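Local structure of Baccell_00875 (Bacteroides cellulosilyticus DSM 14838, 5NO8) at residues V590-W595 with D608-Y613; N433-S438 with Y449-V454. The protein is a polysaccharide lyase that probably removes the L-rhamnose caps from complex arabinogalactan proteins by cleaving their linkage to glucuronic acid. All blocks are in the same frame, centred on the assembly; numbering follows the deposited sequence.

Contact 1: V590-W595 with D608-Y613; sequences VAIRHW and DTFPHY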
loop_
_atom_site.group_PDB
_atom_site.type_symbol
_atom_site.label_atom_id
_atom_site.label_comp_id
_atom_site.label_asym_id
_atom_site.label_seq_id
_atom_site.Cartn_x
_atom_site.Cartn_y
_atom_site.Cartn_z
ATOM N N VAL A 590 5.293 -3.118 -0.036
ATOM C CA VAL A 590 4.341 -2.233 0.602
ATOM C C VAL A 590 2.932 -2.657 0.208
ATOM O O VAL A 590 2.522 -2.567 -0.950
ATOM C CB VAL A 590 4.579 -0.775 0.173
ATOM C CG1 VAL A 590 3.542 0.160 0.772
ATOM C CG2 VAL A 590 6.000 -0.315 0.565
ATOM N N ALA A 591 2.144 -3.033 1.200
ATOM C CA ALA A 591 0.813 -3.531 0.929
ATOM C C ALA A 591 -0.098 -2.539 0.207
ATOM O O ALA A 591 -0.151 -1.339 0.541
ATOM C CB ALA A 591 0.167 -3.944 2.227
ATOM N N ILE A 592 -0.892 -3.080 -0.714
ATOM C CA ILE A 592 -1.940 -2.324 -1.335
ATOM C C ILE A 592 -2.923 -1.872 -0.264
ATOM O O ILE A 592 -3.472 -2.687 0.470
ATOM C CB ILE A 592 -2.714 -3.141 -2.377
ATOM C CG1 ILE A 592 -1.809 -3.533 -3.557
ATOM C CG2 ILE A 592 -3.929 -2.337 -2.873
ATOM C CD1 ILE A 592 -2.393 -4.650 -4.398
ATOM N N ARG A 593 -3.078 -0.563 -0.167
ATOM C CA ARG A 593 -4.072 0.109 0.665
ATOM C C ARG A 593 -4.507 1.327 -0.141
ATOM O O ARG A 593 -3.709 1.910 -0.884
ATOM C CB ARG A 593 -3.486 0.514 2.019
ATOM C CG ARG A 593 -2.866 -0.648 2.788
ATOM C CD ARG A 593 -2.330 -0.285 4.185
ATOM N NE ARG A 593 -3.351 0.395 4.967
ATOM C CZ ARG A 593 -4.366 -0.209 5.599
ATOM N NH1 ARG A 593 -4.464 -1.529 5.635
ATOM N NH2 ARG A 593 -5.278 0.518 6.203
ATOM N N HIS A 594 -5.769 1.698 -0.057
ATOM C CA HIS A 594 -6.314 2.688 -1.000
ATOM C C HIS A 594 -7.517 3.495 -0.509
ATOM O O HIS A 594 -8.286 4.034 -1.305
ATOM C CB HIS A 594 -6.594 2.034 -2.357
ATOM C CG HIS A 594 -7.567 0.891 -2.307
ATOM N ND1 HIS A 594 -8.900 1.049 -1.964
ATOM C CD2 HIS A 594 -7.394 -0.423 -2.556
ATOM C CE1 HIS A 594 -9.497 -0.127 -2.014
ATOM N NE2 HIS A 594 -8.618 -1.032 -2.402
ATOM N N TRP A 595 -7.626 3.677 0.800
ATOM C CA TRP A 595 -8.745 4.450 1.376
ATOM C C TRP A 595 -8.403 5.445 2.491
ATOM O O TRP A 595 -9.220 6.312 2.807
ATOM C CB TRP A 595 -9.815 3.458 1.873
ATOM C CG TRP A 595 -9.261 2.498 2.828
ATOM C CD1 TRP A 595 -9.151 2.647 4.180
ATOM C CD2 TRP A 595 -8.687 1.240 2.511
ATOM N NE1 TRP A 595 -8.543 1.543 4.719
ATOM C CE2 TRP A 595 -8.226 0.676 3.709
ATOM C CE3 TRP A 595 -8.511 0.538 1.325
ATOM C CZ2 TRP A 595 -7.612 -0.562 3.750
ATOM C CZ3 TRP A 595 -7.890 -0.679 1.363
ATOM C CH2 TRP A 595 -7.438 -1.216 2.567
ATOM N N ASP A 608 -5.128 4.906 -4.103
ATOM C CA ASP A 608 -3.943 4.159 -3.643
ATOM C C ASP A 608 -3.026 5.030 -2.799
ATOM O O ASP A 608 -2.619 6.093 -3.247
ATOM C CB ASP A 608 -3.105 3.641 -4.802
ATOM C CG ASP A 608 -3.838 2.628 -5.683
ATOM O OD1 ASP A 608 -4.967 2.245 -5.355
ATOM O OD2 ASP A 608 -3.254 2.246 -6.704
ATOM N N THR A 609 -2.727 4.569 -1.588
ATOM C CA THR A 609 -1.831 5.244 -0.666
ATOM C C THR A 609 -0.631 4.314 -0.592
ATOM O O THR A 609 -0.741 3.162 -0.127
ATOM C CB THR A 609 -2.469 5.347 0.739
ATOM O OG1 THR A 609 -2.904 4.030 1.126
ATOM C CG2 THR A 609 -3.629 6.227 0.711
ATOM N N PHE A 610 0.503 4.768 -1.114
ATOM C CA PHE A 610 1.705 3.972 -1.151
ATOM C C PHE A 610 2.895 4.838 -0.747
ATOM O O PHE A 610 3.349 5.634 -1.560
ATOM C CB PHE A 610 1.964 3.471 -2.556
ATOM C CG PHE A 610 1.171 2.273 -2.970
ATOM C CD1 PHE A 610 1.364 1.036 -2.366
ATOM C CD2 PHE A 610 0.353 2.333 -4.099
ATOM C CE1 PHE A 610 0.717 -0.098 -2.832
ATOM C CE2 PHE A 610 -0.323 1.215 -4.544
ATOM C CZ PHE A 610 -0.145 -0.002 -3.920
ATOM N N PRO A 611 3.417 4.720 0.472
ATOM C CA PRO A 611 2.959 3.826 1.510
ATOM C C PRO A 611 1.893 4.448 2.358
ATOM O O PRO A 611 1.735 5.685 2.398
ATOM C CB PRO A 611 4.236 3.569 2.315
ATOM C CG PRO A 611 4.998 4.835 2.198
ATOM C CD PRO A 611 4.618 5.468 0.889
ATOM N N HIS A 612 1.077 3.570 2.941
ATOM C CA HIS A 612 0.316 3.908 4.087
ATOM C C HIS A 612 0.948 3.153 5.241
ATOM O O HIS A 612 1.291 2.004 5.123
ATOM C CB HIS A 612 -1.129 3.496 3.944
ATOM C CG HIS A 612 -1.949 3.873 5.121
ATOM N ND1 HIS A 612 -2.247 2.985 6.125
ATOM C CD2 HIS A 612 -2.445 5.071 5.512
ATOM C CE1 HIS A 612 -2.953 3.609 7.052
ATOM N NE2 HIS A 612 -3.090 4.871 6.696
ATOM N N TYR A 613 1.011 3.798 6.386
ATOM C CA TYR A 613 1.758 3.268 7.538
ATOM C C TYR A 613 1.320 1.889 8.041
ATOM O O TYR A 613 2.140 1.160 8.592
ATOM C CB TYR A 613 1.738 4.270 8.679
ATOM C CG TYR A 613 0.427 4.349 9.389
ATOM C CD1 TYR A 613 0.175 3.521 10.470
ATOM C CD2 TYR A 613 -0.539 5.255 9.020
ATOM C CE1 TYR A 613 -0.995 3.595 11.167
ATOM C CE2 TYR A 613 -1.739 5.325 9.713
ATOM C CZ TYR A 613 -1.960 4.463 10.772
ATOM O OH TYR A 613 -3.118 4.498 11.518
HETATM O O HOH W 1 0.341 1.136 1.618
HETATM O O HOH W 2 -5.212 3.455 2.591
#
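Two loops on either side of the short helix 596-600 pack together here, at the buried centre of the chain, where the helical part of this lyase meets its beta-sheets. The backbone O of Arg593 accepts a nearly straight bond from Thr609 N (2.9 Å, 171° at the hydrogen). Thr609 OG1 lies 3.0 Å from Arg593 O, a weak and unsettled bond, since the hydroxyl also meets a water that accepts from Trp595 N. A second water links the loops further along: it donates to Ala591 O and Thr609 O and accepts from His612 N. The apolar half is built on Phe610. Its CD1 lies 3.9 Å from Val590 CG1, and its CZ lies 3.9 Å from Ile592 CG1. The carbonyl O of Val590 is at the edge of this ring, near its plane, 3.6 Å from Phe610 CE1. With CG1 anti to the backbone N (chi1 177°), Val590 points this methyl at Pro611, 3.8 Å from its CB; a cis peptide bond precedes the proline. Glu541 and Asp596 form salt bridges with the Arg593 guanidinium, and Trp595 CZ2 lies over one of its faces. A bound glycerol, probably from the crystallisation liquor, bonds Arg593 NH2 and Trp595 NE1, which is consistent with a pocket. With an alanine at Arg593, Glu541 and Asp596 would probably lose their cationic mate and a gap would open beside His612. In the present structure the Arg593 chain bends at chi3 (52°), and its NE stands 3.0 Å from His612 ND1.

Contact 2: N433-S438 with Y449-V454; sequences NYVTYS and YNYMWV
Thr436 is the tight point between loop 433-438 and helix 448-465. Its CB sits over the centre of the Tyr451 ring, 3.6 Å from the centroid and 11° off the ring normal, a CH-pi contact. OG1 lies over the same face and beside the backbone N (chi1 -58°), which leaves CG2 anti to that N and directed at Val454 CG2, 3.7 Å away. The Thr436 backbone is gripped too: its N donates to Tyr451 OH over 3.1 Å, almost straight at 169°. That phenol oxygen also bonds Asn446, so both its partners hold the ring in place. Thr436 OG1 donates to Tyr434 O from above the carbonyl plane and has a further partner in Gln430.

The ends of the contact are looser. Toward Ser438, a water bridges Thr436 O and Asn450 ND2, the latter at 2.7 Å, and Ser438 CB touches ND2 directly. At the other end, CG1 of the partly exposed Val435 lies 3.7 Å from Tyr451 OH. The Tyr434 side chain leads off toward helix 469-485, where its OH bonds Asp473. The loop linking helices 412-429 and 448-465 packs on the start of the second, consistent with the successive helices of an alpha/alpha toroid.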
loop_
_atom_site.group_PDB
_atom_site.type_symbol
_atom_site.label_atom_id
_atom_site.label_comp_id
_atom_site.label_asym_id
_atom_site.label_seq_id
_atom_site.Cartn_x
_atom_site.Cartn_y
_atom_site.Cartn_z
ATOM N N ASN A 433 -14.022 2.368 34.898
ATOM C CA ASN A 433 -14.042 0.926 34.606
ATOM C C ASN A 433 -13.360 0.529 33.259
ATOM O O ASN A 433 -13.577 -0.566 32.766
ATOM C CB ASN A 433 -15.482 0.404 34.608
ATOM N N TYR A 434 -12.544 1.417 32.680
ATOM C CA TYR A 434 -11.669 1.104 31.523
ATOM C C TYR A 434 -12.385 0.987 30.171
ATOM O O TYR A 434 -11.792 0.530 29.183
ATOM C CB TYR A 434 -10.779 -0.124 31.775
ATOM C CG TYR A 434 -9.853 0.038 32.946
ATOM C CD1 TYR A 434 -8.617 0.677 32.803
ATOM C CD2 TYR A 434 -10.208 -0.445 34.213
ATOM C CE1 TYR A 434 -7.760 0.833 33.888
ATOM C CE2 TYR A 434 -9.354 -0.310 35.302
ATOM C CZ TYR A 434 -8.137 0.327 35.145
ATOM O OH TYR A 434 -7.303 0.460 36.236
ATOM N N VAL A 435 -13.641 1.419 30.113
ATOM C CA VAL A 435 -14.289 1.626 28.837
ATOM C C VAL A 435 -13.528 2.785 28.187
ATOM O O VAL A 435 -13.239 3.804 28.835
ATOM C CB VAL A 435 -15.799 1.909 28.972
ATOM C CG1 VAL A 435 -16.389 2.339 27.632
ATOM C CG2 VAL A 435 -16.525 0.670 29.523
ATOM N N THR A 436 -13.225 2.613 26.905
ATOM C CA THR A 436 -12.231 3.439 26.212
ATOM C C THR A 436 -12.836 4.133 25.003
ATOM O O THR A 436 -13.358 3.491 24.085
ATOM C CB THR A 436 -11.030 2.565 25.789
ATOM O OG1 THR A 436 -10.472 1.944 26.948
ATOM C CG2 THR A 436 -9.953 3.386 25.082
ATOM N N TYR A 437 -12.766 5.452 25.026
ATOM C CA TYR A 437 -13.267 6.311 23.966
ATOM C C TYR A 437 -12.085 6.979 23.259
ATOM O O TYR A 437 -10.939 6.838 23.684
ATOM C CB TYR A 437 -14.204 7.360 24.556
ATOM C CG TYR A 437 -15.446 6.722 25.134
ATOM C CD1 TYR A 437 -16.499 6.331 24.293
ATOM C CD2 TYR A 437 -15.551 6.458 26.496
ATOM C CE1 TYR A 437 -17.636 5.718 24.809
ATOM C CE2 TYR A 437 -16.689 5.862 27.023
ATOM C CZ TYR A 437 -17.724 5.491 26.176
ATOM O OH TYR A 437 -18.854 4.876 26.681
ATOM N N SER A 438 -12.383 7.703 22.195
ATOM C CA SER A 438 -11.364 8.407 21.418
ATOM C C SER A 438 -11.455 9.938 21.548
ATOM O O SER A 438 -10.594 10.635 21.019
ATOM C CB SER A 438 -11.455 7.959 19.951
ATOM O OG SER A 438 -12.626 8.462 19.309
ATOM N N TYR A 449 -10.595 -1.539 18.400
ATOM C CA TYR A 449 -9.220 -1.198 18.003
ATOM C C TYR A 449 -8.564 -0.313 19.051
ATOM O O TYR A 449 -7.386 -0.501 19.383
ATOM C CB TYR A 449 -9.212 -0.454 16.651
ATOM C CG TYR A 449 -9.537 -1.306 15.430
ATOM C CD1 TYR A 449 -8.619 -2.230 14.947
ATOM C CD2 TYR A 449 -10.745 -1.149 14.724
ATOM C CE1 TYR A 449 -8.885 -3.006 13.826
ATOM C CE2 TYR A 449 -11.016 -1.913 13.575
ATOM C CZ TYR A 449 -10.077 -2.844 13.139
ATOM O OH TYR A 449 -10.295 -3.631 12.032
ATOM N N ASN A 450 -9.328 0.630 19.596
ATOM C CA ASN A 450 -8.765 1.671 20.438
ATOM C C ASN A 450 -8.196 1.107 21.732
ATOM O O ASN A 450 -7.238 1.669 22.269
ATOM C CB ASN A 450 -9.802 2.753 20.758
ATOM C CG ASN A 450 -10.307 3.475 19.525
ATOM O OD1 ASN A 450 -9.738 3.360 18.430
ATOM N ND2 ASN A 450 -11.373 4.253 19.701
ATOM N N TYR A 451 -8.750 -0.007 22.210
ATOM C CA TYR A 451 -8.329 -0.611 23.484
ATOM C C TYR A 451 -6.925 -1.206 23.431
ATOM O O TYR A 451 -6.198 -1.193 24.433
ATOM C CB TYR A 451 -9.285 -1.729 23.888
ATOM C CG TYR A 451 -10.652 -1.243 24.318
ATOM C CD1 TYR A 451 -11.557 -0.734 23.382
ATOM C CD2 TYR A 451 -11.042 -1.293 25.667
ATOM C CE1 TYR A 451 -12.806 -0.283 23.766
ATOM C CE2 TYR A 451 -12.300 -0.851 26.066
ATOM C CZ TYR A 451 -13.180 -0.347 25.113
ATOM O OH TYR A 451 -14.425 0.106 25.479
ATOM N N MET A 452 -6.570 -1.794 22.287
ATOM C CA MET A 452 -5.249 -2.418 22.124
ATOM C C MET A 452 -4.148 -1.388 22.220
ATOM O O MET A 452 -3.094 -1.661 22.780
ATOM C CB MET A 452 -5.126 -3.113 20.778
ATOM C CG MET A 452 -6.134 -4.220 20.524
ATOM S SD MET A 452 -6.277 -5.396 21.901
ATOM C CE MET A 452 -7.586 -4.669 22.867
ATOM N N TRP A 453 -4.407 -0.225 21.642
ATOM C CA TRP A 453 -3.405 0.839 21.548
ATOM C C TRP A 453 -3.250 1.542 22.888
ATOM O O TRP A 453 -2.132 1.854 23.295
ATOM C CB TRP A 453 -3.771 1.822 20.447
ATOM C CG TRP A 453 -3.902 1.169 19.094
ATOM C CD1 TRP A 453 -3.156 0.125 18.598
ATOM C CD2 TRP A 453 -4.847 1.508 18.080
ATOM N NE1 TRP A 453 -3.577 -0.186 17.333
ATOM C CE2 TRP A 453 -4.615 0.645 16.991
ATOM C CE3 TRP A 453 -5.863 2.467 17.983
ATOM C CZ2 TRP A 453 -5.367 0.713 15.807
ATOM C CZ3 TRP A 453 -6.618 2.527 16.817
ATOM C CH2 TRP A 453 -6.355 1.657 15.739
ATOM N N VAL A 454 -4.368 1.758 23.588
ATOM C CA VAL A 454 -4.310 2.250 24.960
ATOM C C VAL A 454 -3.552 1.280 25.859
ATOM O O VAL A 454 -2.722 1.708 26.643
ATOM C CB VAL A 454 -5.715 2.554 25.533
ATOM C CG1 VAL A 454 -5.649 2.779 27.052
ATOM C CG2 VAL A 454 -6.269 3.783 24.866
HETATM O O HOH W 3 -13.525 3.837 21.340
#

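In the fold
Both contacts join segments close in sequence, but they hold different elements. Contact 1 pairs two loops about 2 Å from the centre of the chain. Contact 2 lays a loop on a helix about 27 Å from that centre; it is also mostly buried, with Tyr434 and Val435 partly exposed. The two centres are 25 Å apart and the nearest atoms about 6 Å, without touching. Contact 1 is the larger, burying 468 Å² against 290 Å². Neither contact has a salt bridge between its own segments. Arg593 and Asp608 of contact 1 pair with outside charges, while the polar groups of contact 2 are neutral, some bonded to outside carboxylates. Water fills a bridging role in both.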